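Local coordinates for DUF1214 domain-containing protein (Burkholderia cenocepacia, PDB 6ANS) that is of unknown function but belongs to the DUF1214 family and forms an assembly of two chains, at residues His328-Asn333 with Ser349-Asp354; Glu79-Phe84 with Leu231-Gln236; Arg63-Arg68 with Ala356-Gly361. All blocks are in the same frame, centred on the assembly; numbering follows the deposited sequence.

Interaction 1: His328-Asn333 with Ser349-Asp354; sequences HSARPN and SANWLD
Ala330 and Arg331 meet the side-chain amide of Asn351, which reaches across from the edge strand 351-354. The first segment is part of the loop that joins strands 324-326 and 338-343. At Ser329 the loop only skirts the contact. Its backbone O lies 4.0 Å from Asn351 OD1, while the backbone N donates to the side-chain OD1 of Asn326, at the end of strand 324-326.

Ala330 comes next and packs against the amide. Its CA sits 3.5 Å from Asn351 OD1, and its CB lies 4.0 Å from Asn351 ND2. The methyl group also touches Trp304 and Val325, so it lies against neighbouring strands as well.

Arg331 carries the polar part of the contact through its backbone. Its N-H donates to Asn351 OD1 at 3.0 Å, with an N-H...O angle of 155°. The donor is tilted from the plane of the Asn351 carbonyl. In return, Asn351 ND2 donates to Arg331 O at 2.9 Å, with Arg331 O nearly in the amide plane. One side-chain amide thus pairs with both the N-H and the C=O of a single residue. The CB of Asn351 already points toward the loop, and with CG beside the backbone N (chi1 -55°) the amide lies against Arg331. The Arg331 side chain crosses Asn351 at about a right angle. It bends at chi2 and chi3, and its guanidinium leads away from the contact.

Asn351 ND2 also donates to Thr339 O on strand 338-343, the parallel neighbour of strand 351-354. The buried amide therefore has partners on both of its polar atoms. Three bonds fix the rotation of the amide and fasten an otherwise irregular loop to the edge of the sheet.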
ATOM      1  N   HIS A 328     -21.683  -6.607  17.542  1.00 39.45           N
ATOM      2  CA  HIS A 328     -22.359  -7.477  16.585  1.00 39.59           C
ATOM      3  C   HIS A 328     -22.086  -8.951  16.835  1.00 34.93           C
ATOM      4  O   HIS A 328     -22.951  -9.788  16.562  1.00 40.85           O
ATOM      5  CB  HIS A 328     -21.912  -7.115  15.162  1.00 46.67           C
ATOM      6  CG  HIS A 328     -22.262  -8.148  14.126  1.00 61.78           C
ATOM      7  ND1 HIS A 328     -23.514  -8.250  13.557  1.00 61.05           N
ATOM      8  CD2 HIS A 328     -21.512  -9.128  13.560  1.00 61.19           C
ATOM      9  CE1 HIS A 328     -23.518  -9.242  12.682  1.00 64.54           C
ATOM     10  NE2 HIS A 328     -22.318  -9.793  12.669  1.00 63.04           N
ATOM     11  N   SER A 329     -20.884  -9.298  17.294  1.00 37.01           N
ATOM     12  CA  SER A 329     -20.501 -10.694  17.412  1.00 40.09           C
ATOM     13  C   SER A 329     -20.487 -11.242  18.834  1.00 36.45           C
ATOM     14  O   SER A 329     -20.541 -12.464  18.998  1.00 39.00           O
ATOM     15  CB  SER A 329     -19.120 -10.900  16.778  1.00 40.77           C
ATOM     16  OG  SER A 329     -18.147 -10.199  17.521  1.00 36.71           O
ATOM     17  N   ALA A 330     -20.428 -10.391  19.859  1.00 33.98           N
ATOM     18  CA  ALA A 330     -20.405 -10.873  21.240  1.00 38.85           C
ATOM     19  C   ALA A 330     -21.803 -11.289  21.680  1.00 38.04           C
ATOM     20  O   ALA A 330     -22.716 -10.461  21.704  1.00 44.61           O
ATOM     21  CB  ALA A 330     -19.861  -9.795  22.170  1.00 39.14           C
ATOM     22  N   ARG A 331     -21.957 -12.553  22.077  1.00 34.43           N
ATOM     23  CA  ARG A 331     -23.207 -13.039  22.658  1.00 39.33           C
ATOM     24  C   ARG A 331     -23.258 -12.674  24.138  1.00 44.42           C
ATOM     25  O   ARG A 331     -22.289 -12.924  24.861  1.00 39.22           O
ATOM     26  CB  ARG A 331     -23.342 -14.562  22.514  1.00 44.33           C
ATOM     27  CG  ARG A 331     -23.179 -15.130  21.108  1.00 48.21           C
ATOM     28  CD  ARG A 331     -24.313 -14.803  20.154  1.00 39.27           C
ATOM     29  NE  ARG A 331     -25.646 -15.220  20.599  1.00 41.17           N
ATOM     30  CZ  ARG A 331     -26.747 -15.001  19.883  1.00 42.45           C
ATOM     31  NH1 ARG A 331     -26.642 -14.386  18.719  1.00 42.06           N
ATOM     32  NH2 ARG A 331     -27.940 -15.371  20.326  1.00 44.26           N
ATOM     33  N   PRO A 332     -24.339 -12.072  24.620  1.00 44.31           N
ATOM     34  CA  PRO A 332     -24.427 -11.757  26.046  1.00 42.78           C
ATOM     35  C   PRO A 332     -24.717 -13.004  26.871  1.00 45.69           C
ATOM     36  O   PRO A 332     -25.185 -14.027  26.368  1.00 53.02           O
ATOM     37  CB  PRO A 332     -25.606 -10.779  26.115  1.00 44.31           C
ATOM     38  CG  PRO A 332     -26.510 -11.241  25.006  1.00 39.56           C
ATOM     39  CD  PRO A 332     -25.563 -11.685  23.893  1.00 44.89           C
ATOM     40  N   ASN A 333     -24.423 -12.902  28.164  1.00 38.62           N
ATOM     41  CA  ASN A 333     -24.870 -13.899  29.120  1.00 40.40           C
ATOM     42  C   ASN A 333     -26.359 -13.708  29.413  1.00 44.58           C
ATOM     43  O   ASN A 333     -26.973 -12.715  29.017  1.00 44.69           O
ATOM     44  CB  ASN A 333     -24.059 -13.809  30.413  1.00 45.50           C
ATOM     45  CG  ASN A 333     -22.559 -13.967  30.183  1.00 46.06           C
ATOM     46  OD1 ASN A 333     -22.108 -14.879  29.488  1.00 47.69           O
ATOM     47  ND2 ASN A 333     -21.785 -13.058  30.753  1.00 41.32           N
ATOM     48  N   SER A 349     -18.615 -22.413  23.828  1.00 57.67           N
ATOM     49  CA  SER A 349     -19.100 -21.406  22.889  1.00 57.47           C
ATOM     50  C   SER A 349     -18.956 -19.977  23.421  1.00 53.34           C
ATOM     51  O   SER A 349     -19.678 -19.075  22.993  1.00 56.49           O
ATOM     52  CB  SER A 349     -20.550 -21.697  22.508  1.00 55.84           C
ATOM     53  OG  SER A 349     -21.378 -21.661  23.652  1.00 61.58           O
ATOM     54  N   ALA A 350     -18.013 -19.745  24.333  1.00 51.92           N
ATOM     55  CA  ALA A 350     -17.807 -18.400  24.865  1.00 42.77           C
ATOM     56  C   ALA A 350     -17.232 -17.468  23.802  1.00 40.35           C
ATOM     57  O   ALA A 350     -16.607 -17.901  22.828  1.00 44.24           O
ATOM     58  CB  ALA A 350     -16.869 -18.440  26.073  1.00 40.89           C
ATOM     59  N   ASN A 351     -17.484 -16.168  23.984  1.00 34.39           N
ATOM     60  CA  ASN A 351     -16.807 -15.151  23.193  1.00 33.87           C
ATOM     61  C   ASN A 351     -15.307 -15.259  23.426  1.00 40.24           C
ATOM     62  O   ASN A 351     -14.855 -15.368  24.569  1.00 43.53           O
ATOM     63  CB  ASN A 351     -17.304 -13.758  23.572  1.00 34.65           C
ATOM     64  CG  ASN A 351     -18.815 -13.630  23.458  1.00 39.69           C
ATOM     65  OD1 ASN A 351     -19.397 -14.011  22.449  1.00 39.87           O
ATOM     66  ND2 ASN A 351     -19.451 -13.079  24.489  1.00 38.85           N
ATOM     67  N   TRP A 352     -14.534 -15.238  22.342  1.00 41.39           N
ATOM     68  CA  TRP A 352     -13.159 -15.712  22.386  1.00 40.99           C
ATOM     69  C   TRP A 352     -12.211 -14.766  21.662  1.00 40.47           C
ATOM     70  O   TRP A 352     -12.504 -14.304  20.556  1.00 40.65           O
ATOM     71  CB  TRP A 352     -13.089 -17.111  21.762  1.00 44.07           C
ATOM     72  CG  TRP A 352     -11.732 -17.704  21.675  1.00 43.09           C
ATOM     73  CD1 TRP A 352     -10.786 -17.739  22.651  1.00 43.94           C
ATOM     74  CD2 TRP A 352     -11.159 -18.351  20.533  1.00 43.65           C
ATOM     75  NE1 TRP A 352      -9.661 -18.379  22.194  1.00 40.33           N
ATOM     76  CE2 TRP A 352      -9.866 -18.767  20.896  1.00 41.72           C
ATOM     77  CE3 TRP A 352     -11.626 -18.637  19.243  1.00 46.01           C
ATOM     78  CZ2 TRP A 352      -9.022 -19.445  20.015  1.00 46.97           C
ATOM     79  CZ3 TRP A 352     -10.788 -19.310  18.370  1.00 45.32           C
ATOM     80  CH2 TRP A 352      -9.498 -19.701  18.758  1.00 48.16           C
ATOM     81  N   LEU A 353     -11.067 -14.493  22.285  1.00 36.59           N
ATOM     82  CA  LEU A 353      -9.933 -13.850  21.632  1.00 34.21           C
ATOM     83  C   LEU A 353      -8.772 -14.845  21.583  1.00 38.15           C
ATOM     84  O   LEU A 353      -8.297 -15.300  22.632  1.00 35.96           O
ATOM     85  CB  LEU A 353      -9.527 -12.566  22.364  1.00 30.59           C
ATOM     86  CG  LEU A 353     -10.613 -11.499  22.499  1.00 28.66           C
ATOM     87  CD1 LEU A 353     -10.104 -10.289  23.257  1.00 31.68           C
ATOM     88  CD2 LEU A 353     -11.199 -11.088  21.127  1.00 35.87           C
ATOM     89  N   ASP A 354      -8.323 -15.179  20.370  1.00 33.27           N
ATOM     90  CA  ASP A 354      -7.286 -16.185  20.144  1.00 34.39           C
ATOM     91  C   ASP A 354      -5.905 -15.574  20.386  1.00 37.13           C
ATOM     92  O   ASP A 354      -5.558 -14.566  19.762  1.00 33.49           O
ATOM     93  CB  ASP A 354      -7.395 -16.707  18.709  1.00 35.19           C
ATOM     94  CG  ASP A 354      -6.428 -17.845  18.400  1.00 44.56           C
ATOM     95  OD1 ASP A 354      -5.493 -18.108  19.192  1.00 45.04           O
ATOM     96  OD2 ASP A 354      -6.603 -18.473  17.334  1.00 46.64           O
TER

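Interaction 2: Glu79-Phe84 with Leu231-Gln236; sequences EMHVEF and LMRAAQ
This is a buried helix-helix contact between the C-terminal end of helix 60-83 and helix 224-251. The short segments run antiparallel, at 166°, with their axes 8.2 Å apart at the closest. His81 is the main side chain on one side and Arg233 on the other.

Arg233 CB lies over one face of the His81 ring, 3.8 Å from the centroid, in a CH-pi contact. The CG of selenomethionine Met80 covers the opposite face, so the imidazole is sandwiched between aliphatic carbons. Arg233 then bends at chi3 (-69°), which brings its guanidinium round with His81 ND1 at its edge.

A water joins the two residues. It donates to His81 O at 2.9 Å and accepts from Arg233 NE at 2.9 Å. Its bond to His81 ND1 is weak. His81 NE2 has a further weak bond to Glu144.

Beside the ring, His81 CB meets Ala234 CB at 4.2 Å. Next to His81 in sequence, Val82 turns its CG2 to CD2 of Leu231, which lies one turn before Ala234. Phe84 N bonds to Glu79 O in a wider pi-type turn that closes the helix. This is antiparallel helix-helix packing, with a water-bridged histidine-arginine pair beside small and aliphatic contacts.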
ATOM      1  N   GLU A  79       3.690   6.907   2.535  1.00 21.79           N
ATOM      2  CA  GLU A  79       2.451   7.405   1.951  1.00 25.99           C
ATOM      3  C   GLU A  79       2.049   8.713   2.605  1.00 27.11           C
ATOM      4  O   GLU A  79       1.653   9.673   1.922  1.00 20.17           O
ATOM      5  CB  GLU A  79       1.347   6.354   2.102  1.00 18.61           C
ATOM      6  CG  GLU A  79       1.577   5.088   1.228  1.00 23.66           C
ATOM      7  CD  GLU A  79       0.492   4.016   1.399  1.00 33.83           C
ATOM      8  OE1 GLU A  79      -0.588   4.316   1.942  1.00 43.70           O
ATOM      9  OE2 GLU A  79       0.724   2.858   0.997  1.00 42.52           O
HETATM   10  N   MSE A  80       2.162   8.765   3.927  1.00 21.79           N
HETATM   11  CA  MSE A  80       1.830   9.939   4.696  1.00 24.68           C
HETATM   12  C   MSE A  80       2.652  11.155   4.306  1.00 26.66           C
HETATM   13  O   MSE A  80       2.103  12.220   4.082  1.00 23.38           O
HETATM   14  CB  MSE A  80       2.022   9.656   6.181  1.00 19.70           C
HETATM   15  CG  MSE A  80       1.649  10.837   7.062  1.00 29.37           C
HETATM   16 SE   MSE A  80       1.850  10.358   8.951  1.00 41.85          SE
HETATM   17  CE  MSE A  80       0.423   8.990   9.136  1.00 26.60           C
ATOM     18  N   HIS A  81       3.972  10.988   4.201  1.00 23.46           N
ATOM     19  CA  HIS A  81       4.862  12.136   4.127  1.00 25.41           C
ATOM     20  C   HIS A  81       5.542  12.329   2.787  1.00 26.21           C
ATOM     21  O   HIS A  81       6.117  13.392   2.570  1.00 30.04           O
ATOM     22  CB  HIS A  81       5.942  12.038   5.209  1.00 23.48           C
ATOM     23  CG  HIS A  81       5.409  12.248   6.587  1.00 21.17           C
ATOM     24  ND1 HIS A  81       4.862  13.447   6.988  1.00 21.89           N
ATOM     25  CD2 HIS A  81       5.324  11.417   7.653  1.00 24.51           C
ATOM     26  CE1 HIS A  81       4.490  13.356   8.255  1.00 27.22           C
ATOM     27  NE2 HIS A  81       4.760  12.136   8.681  1.00 24.07           N
ATOM     28  N   VAL A  82       5.485  11.354   1.878  1.00 27.55           N
ATOM     29  CA  VAL A  82       6.100  11.478   0.562  1.00 23.22           C
ATOM     30  C   VAL A  82       5.060  11.411  -0.556  1.00 27.89           C
ATOM     31  O   VAL A  82       4.984  12.309  -1.390  1.00 30.09           O
ATOM     32  CB  VAL A  82       7.209  10.425   0.357  1.00 23.92           C
ATOM     33  CG1 VAL A  82       7.649  10.386  -1.100  1.00 21.28           C
ATOM     34  CG2 VAL A  82       8.391  10.759   1.261  1.00 20.68           C
ATOM     35  N   GLU A  83       4.218  10.370  -0.561  1.00 25.99           N
ATOM     36  CA  GLU A  83       3.352  10.148  -1.716  1.00 23.97           C
ATOM     37  C   GLU A  83       2.052  10.949  -1.661  1.00 27.85           C
ATOM     38  O   GLU A  83       1.588  11.428  -2.701  1.00 31.92           O
ATOM     39  CB  GLU A  83       3.031   8.652  -1.868  1.00 19.78           C
ATOM     40  CG  GLU A  83       4.258   7.784  -2.109  1.00 23.93           C
ATOM     41  CD  GLU A  83       4.985   8.133  -3.405  1.00 28.81           C
ATOM     42  OE1 GLU A  83       4.389   8.811  -4.271  1.00 26.73           O
ATOM     43  OE2 GLU A  83       6.151   7.715  -3.564  1.00 26.89           O
ATOM     44  N   PHE A  84       1.437  11.094  -0.485  1.00 30.33           N
ATOM     45  CA  PHE A  84       0.142  11.766  -0.344  1.00 29.54           C
ATOM     46  C   PHE A  84       0.236  12.982   0.571  1.00 33.77           C
ATOM     47  O   PHE A  84      -0.630  13.200   1.417  1.00 30.87           O
ATOM     48  CB  PHE A  84      -0.937  10.813   0.178  1.00 27.17           C
ATOM     49  CG  PHE A  84      -1.207   9.662  -0.728  1.00 31.08           C
ATOM     50  CD1 PHE A  84      -2.126   9.779  -1.761  1.00 32.60           C
ATOM     51  CD2 PHE A  84      -0.503   8.470  -0.586  1.00 26.03           C
ATOM     52  CE1 PHE A  84      -2.362   8.712  -2.629  1.00 32.42           C
ATOM     53  CE2 PHE A  84      -0.717   7.398  -1.461  1.00 26.08           C
ATOM     54  CZ  PHE A  84      -1.656   7.520  -2.484  1.00 32.57           C
ATOM     55  N   LEU A 231      11.083  12.836   3.326  1.00 20.35           N
ATOM     56  CA  LEU A 231      11.856  11.656   3.711  1.00 24.19           C
ATOM     57  C   LEU A 231      12.209  11.683   5.195  1.00 26.39           C
ATOM     58  O   LEU A 231      12.030  10.685   5.908  1.00 25.01           O
ATOM     59  CB  LEU A 231      13.120  11.548   2.855  1.00 25.73           C
ATOM     60  CG  LEU A 231      12.874  11.099   1.412  1.00 28.22           C
ATOM     61  CD1 LEU A 231      14.138  11.273   0.569  1.00 22.02           C
ATOM     62  CD2 LEU A 231      12.404   9.660   1.387  1.00 25.81           C
HETATM   63  N   MSE A 232      12.712  12.816   5.687  1.00 28.89           N
HETATM   64  CA  MSE A 232      13.108  12.896   7.088  1.00 23.43           C
HETATM   65  C   MSE A 232      11.881  12.743   7.992  1.00 24.57           C
HETATM   66  O   MSE A 232      11.940  12.036   9.000  1.00 25.19           O
HETATM   67  CB  MSE A 232      13.860  14.207   7.380  1.00 25.87           C
HETATM   68  CG  MSE A 232      15.261  14.258   6.730  1.00 35.05           C
HETATM   69 SE   MSE A 232      16.243  12.504   6.695  1.00 48.78          SE
HETATM   70  CE  MSE A 232      16.362  12.226   8.649  1.00 46.03           C
ATOM     71  N   ARG A 233      10.755  13.364   7.623  1.00 23.78           N
ATOM     72  CA  ARG A 233       9.548  13.174   8.427  1.00 23.12           C
ATOM     73  C   ARG A 233       9.114  11.713   8.420  1.00 21.12           C
ATOM     74  O   ARG A 233       8.714  11.172   9.462  1.00 25.62           O
ATOM     75  CB  ARG A 233       8.410  14.083   7.937  1.00 23.91           C
ATOM     76  CG  ARG A 233       8.519  15.549   8.452  1.00 25.81           C
ATOM     77  CD  ARG A 233       7.268  16.370   8.091  1.00 28.87           C
ATOM     78  NE  ARG A 233       7.196  16.605   6.649  1.00 32.82           N
ATOM     79  CZ  ARG A 233       7.857  17.576   6.026  1.00 37.20           C
ATOM     80  NH1 ARG A 233       8.619  18.410   6.727  1.00 36.29           N
ATOM     81  NH2 ARG A 233       7.749  17.722   4.710  1.00 36.70           N
ATOM     82  N   ALA A 234       9.200  11.052   7.263  1.00 19.08           N
ATOM     83  CA  ALA A 234       8.842   9.637   7.198  1.00 21.78           C
ATOM     84  C   ALA A 234       9.732   8.805   8.111  1.00 20.93           C
ATOM     85  O   ALA A 234       9.240   7.995   8.902  1.00 20.94           O
ATOM     86  CB  ALA A 234       8.922   9.133   5.752  1.00 18.58           C
ATOM     87  N   ALA A 235      11.052   9.020   8.040  1.00 23.35           N
ATOM     88  CA  ALA A 235      11.976   8.263   8.888  1.00 25.46           C
ATOM     89  C   ALA A 235      11.722   8.548  10.356  1.00 27.07           C
ATOM     90  O   ALA A 235      11.729   7.631  11.185  1.00 22.46           O
ATOM     91  CB  ALA A 235      13.441   8.588   8.533  1.00 20.82           C
ATOM     92  N   GLN A 236      11.502   9.821  10.698  1.00 22.15           N
ATOM     93  CA  GLN A 236      11.268  10.179  12.092  1.00 20.74           C
ATOM     94  C   GLN A 236       9.919   9.673  12.588  1.00 24.61           C
ATOM     95  O   GLN A 236       9.767   9.416  13.787  1.00 24.99           O
ATOM     96  CB  GLN A 236      11.399  11.696  12.267  1.00 21.54           C
ATOM     97  CG  GLN A 236      12.866  12.152  12.356  1.00 33.18           C
ATOM     98  CD  GLN A 236      13.101  13.509  11.728  1.00 51.71           C
ATOM     99  OE1 GLN A 236      12.157  14.280  11.514  1.00 42.68           O
ATOM    100  NE2 GLN A 236      14.373  13.828  11.452  1.00 55.66           N
TER
HETATM  101  O   HOH W   1       5.616  15.541   4.426  1.00 42.29           O

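Interaction 3: Arg63-Arg68 with Ala356-Gly361; sequences RAEGFR and AGHRTG
Glu65 and His358 approach each other from opposite directions and form a His-carboxylate hydrogen bond. It joins helix 60-83 to the turn that leads into strand 360-368 of an antiparallel sheet. The backbones stay well apart, with the CA atoms of this pair 10.5 Å from each other. The two side chains alone make the contact.

Glu65 is extended beyond CG and spans the gap with its carboxylate. His358 NE2 donates to Glu65 OE1 at 2.7 Å, with an N-H...O angle of 165°. The oxygen lies at the ring edge, almost in the imidazole plane. On the carboxylate the bond arrives from the syn side, 31° out of plane. The two flat groups are turned 45° against each other.

Both residues have further partners. Asn310 ND2 also donates to Glu65 OE1, so that buried oxygen receives two bonds. Arg68, one turn along the helix, makes a long salt bridge to Glu65 OE2 at 3.8 Å from its NH2. Leu222 of the second subunit packs on Glu65, which places the contact near the subunit interface.

The far side of the imidazole is held by its own turn. His358 ND1 donates to Ala356 O at 2.9 Å, from above the plane of that carbonyl.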
ATOM      1  N   ARG A  63       9.833 -10.301  19.239  1.00 25.41           N
ATOM      2  CA  ARG A  63      11.007  -9.659  18.664  1.00 24.41           C
ATOM      3  C   ARG A  63      10.912  -9.660  17.141  1.00 28.86           C
ATOM      4  O   ARG A  63      11.068  -8.620  16.497  1.00 27.24           O
ATOM      5  CB  ARG A  63      12.263 -10.379  19.175  1.00 24.41           C
ATOM      6  CG  ARG A  63      13.612  -9.964  18.605  1.00 38.94           C
ATOM      7  CD  ARG A  63      14.081  -8.557  18.976  1.00 41.76           C
ATOM      8  NE  ARG A  63      14.112  -8.243  20.406  1.00 34.85           N
ATOM      9  CZ  ARG A  63      15.152  -8.441  21.215  1.00 36.65           C
ATOM     10  NH1 ARG A  63      16.267  -8.996  20.764  1.00 36.38           N
ATOM     11  NH2 ARG A  63      15.073  -8.091  22.492  1.00 35.36           N
ATOM     12  N   ALA A  64      10.602 -10.812  16.548  1.00 30.65           N
ATOM     13  CA  ALA A  64      10.460 -10.861  15.096  1.00 26.90           C
ATOM     14  C   ALA A  64       9.355  -9.927  14.618  1.00 28.95           C
ATOM     15  O   ALA A  64       9.557  -9.129  13.696  1.00 24.39           O
ATOM     16  CB  ALA A  64      10.183 -12.293  14.641  1.00 30.21           C
ATOM     17  N   GLU A  65       8.192  -9.970  15.271  1.00 27.62           N
ATOM     18  CA  GLU A  65       7.102  -9.092  14.861  1.00 27.49           C
ATOM     19  C   GLU A  65       7.478  -7.629  14.993  1.00 29.57           C
ATOM     20  O   GLU A  65       7.034  -6.805  14.187  1.00 28.17           O
ATOM     21  CB  GLU A  65       5.838  -9.398  15.669  1.00 21.94           C
ATOM     22  CG  GLU A  65       5.188 -10.675  15.220  1.00 22.63           C
ATOM     23  CD  GLU A  65       3.842 -10.930  15.851  1.00 34.60           C
ATOM     24  OE1 GLU A  65       3.527 -10.292  16.869  1.00 39.27           O
ATOM     25  OE2 GLU A  65       3.101 -11.790  15.328  1.00 38.61           O
ATOM     26  N   GLY A  66       8.321  -7.291  15.972  1.00 26.78           N
ATOM     27  CA  GLY A  66       8.722  -5.906  16.138  1.00 23.48           C
ATOM     28  C   GLY A  66       9.459  -5.347  14.939  1.00 27.37           C
ATOM     29  O   GLY A  66       9.213  -4.213  14.523  1.00 21.95           O
ATOM     30  N   PHE A  67      10.382  -6.127  14.365  1.00 22.64           N
ATOM     31  CA  PHE A  67      11.081  -5.626  13.187  1.00 23.70           C
ATOM     32  C   PHE A  67      10.168  -5.590  11.961  1.00 20.27           C
ATOM     33  O   PHE A  67      10.323  -4.715  11.100  1.00 25.36           O
ATOM     34  CB  PHE A  67      12.345  -6.451  12.933  1.00 20.77           C
ATOM     35  CG  PHE A  67      13.421  -6.228  13.968  1.00 25.16           C
ATOM     36  CD1 PHE A  67      14.063  -4.998  14.073  1.00 25.52           C
ATOM     37  CD2 PHE A  67      13.767  -7.235  14.854  1.00 22.77           C
ATOM     38  CE1 PHE A  67      15.050  -4.779  15.045  1.00 23.89           C
ATOM     39  CE2 PHE A  67      14.743  -7.029  15.825  1.00 23.31           C
ATOM     40  CZ  PHE A  67      15.394  -5.804  15.917  1.00 26.09           C
ATOM     41  N   ARG A  68       9.233  -6.532  11.834  1.00 20.82           N
ATOM     42  CA  ARG A  68       8.253  -6.386  10.762  1.00 23.62           C
ATOM     43  C   ARG A  68       7.426  -5.129  10.967  1.00 22.40           C
ATOM     44  O   ARG A  68       7.141  -4.389  10.015  1.00 19.19           O
ATOM     45  CB  ARG A  68       7.334  -7.593  10.684  1.00 21.02           C
ATOM     46  CG  ARG A  68       6.253  -7.427   9.559  1.00 20.47           C
ATOM     47  CD  ARG A  68       5.378  -8.651   9.448  1.00 22.65           C
ATOM     48  NE  ARG A  68       4.614  -8.843  10.670  1.00 28.79           N
ATOM     49  CZ  ARG A  68       3.762  -9.842  10.875  1.00 29.48           C
ATOM     50  NH1 ARG A  68       3.555 -10.759   9.937  1.00 29.39           N
ATOM     51  NH2 ARG A  68       3.106  -9.915  12.022  1.00 31.92           N
ATOM     52  N   ALA A 356      -3.138 -16.752  19.447  1.00 28.87           N
ATOM     53  CA  ALA A 356      -2.462 -16.813  18.148  1.00 33.73           C
ATOM     54  C   ALA A 356      -0.944 -16.942  18.299  1.00 36.42           C
ATOM     55  O   ALA A 356      -0.163 -16.251  17.640  1.00 32.55           O
ATOM     56  CB  ALA A 356      -2.823 -15.586  17.299  1.00 30.72           C
ATOM     57  N   GLY A 357      -0.527 -17.830  19.201  1.00 37.68           N
ATOM     58  CA  GLY A 357       0.876 -18.123  19.386  1.00 36.32           C
ATOM     59  C   GLY A 357       1.635 -17.157  20.267  1.00 37.17           C
ATOM     60  O   GLY A 357       2.826 -17.374  20.496  1.00 38.30           O
ATOM     61  N   HIS A 358       0.997 -16.101  20.768  1.00 31.31           N
ATOM     62  CA  HIS A 358       1.685 -15.083  21.558  1.00 33.71           C
ATOM     63  C   HIS A 358       1.606 -15.408  23.043  1.00 39.45           C
ATOM     64  O   HIS A 358       0.532 -15.740  23.553  1.00 32.97           O
ATOM     65  CB  HIS A 358       1.082 -13.701  21.320  1.00 30.41           C
ATOM     66  CG  HIS A 358       1.339 -13.166  19.953  1.00 26.45           C
ATOM     67  ND1 HIS A 358       0.802 -13.736  18.823  1.00 29.59           N
ATOM     68  CD2 HIS A 358       2.092 -12.123  19.533  1.00 25.47           C
ATOM     69  CE1 HIS A 358       1.211 -13.066  17.760  1.00 29.42           C
ATOM     70  NE2 HIS A 358       1.993 -12.081  18.164  1.00 27.66           N
ATOM     71  N   ARG A 359       2.746 -15.307  23.733  1.00 32.67           N
ATOM     72  CA  ARG A 359       2.734 -15.432  25.183  1.00 37.76           C
ATOM     73  C   ARG A 359       2.342 -14.124  25.852  1.00 36.42           C
ATOM     74  O   ARG A 359       1.812 -14.149  26.970  1.00 36.07           O
ATOM     75  CB  ARG A 359       4.098 -15.907  25.699  1.00 38.46           C
ATOM     76  N   THR A 360       2.513 -12.993  25.165  1.00 33.41           N
ATOM     77  CA  THR A 360       2.237 -11.695  25.759  1.00 41.31           C
ATOM     78  C   THR A 360       1.803 -10.721  24.671  1.00 35.36           C
ATOM     79  O   THR A 360       2.096 -10.908  23.489  1.00 35.15           O
ATOM     80  CB  THR A 360       3.460 -11.145  26.509  1.00 44.22           C
ATOM     81  OG1 THR A 360       3.120  -9.890  27.098  1.00 54.39           O
ATOM     82  CG2 THR A 360       4.628 -10.923  25.552  1.00 43.40           C
ATOM     83  N   GLY A 361       1.097  -9.677  25.080  1.00 29.39           N
ATOM     84  CA  GLY A 361       0.686  -8.659  24.130  1.00 31.93           C
ATOM     85  C   GLY A 361      -0.022  -7.524  24.829  1.00 31.06           C
ATOM     86  O   GLY A 361       0.088  -7.363  26.049  1.00 32.70           O
TER

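In the fold
Interactions 2 and 3 both use helix 60-83, one near its C-terminal end and the other near its start. Their centres are 26 Å apart and their nearest atoms about 12 Å. Both also touch the second subunit, which interaction 1 does not. Interactions 1 and 3 adjoin in sequence, since strand 351-354 is soon followed by strand 360-368, yet their centres lie 24 Å apart. Interactions 1 and 2 lie on opposite sides of the chain's centre, 40 Å between centres. Along the chain, both fall within the loop closed by interaction 3. The bound sodium ion is at Gly103 and Ala104, which belong to none of the three contacts.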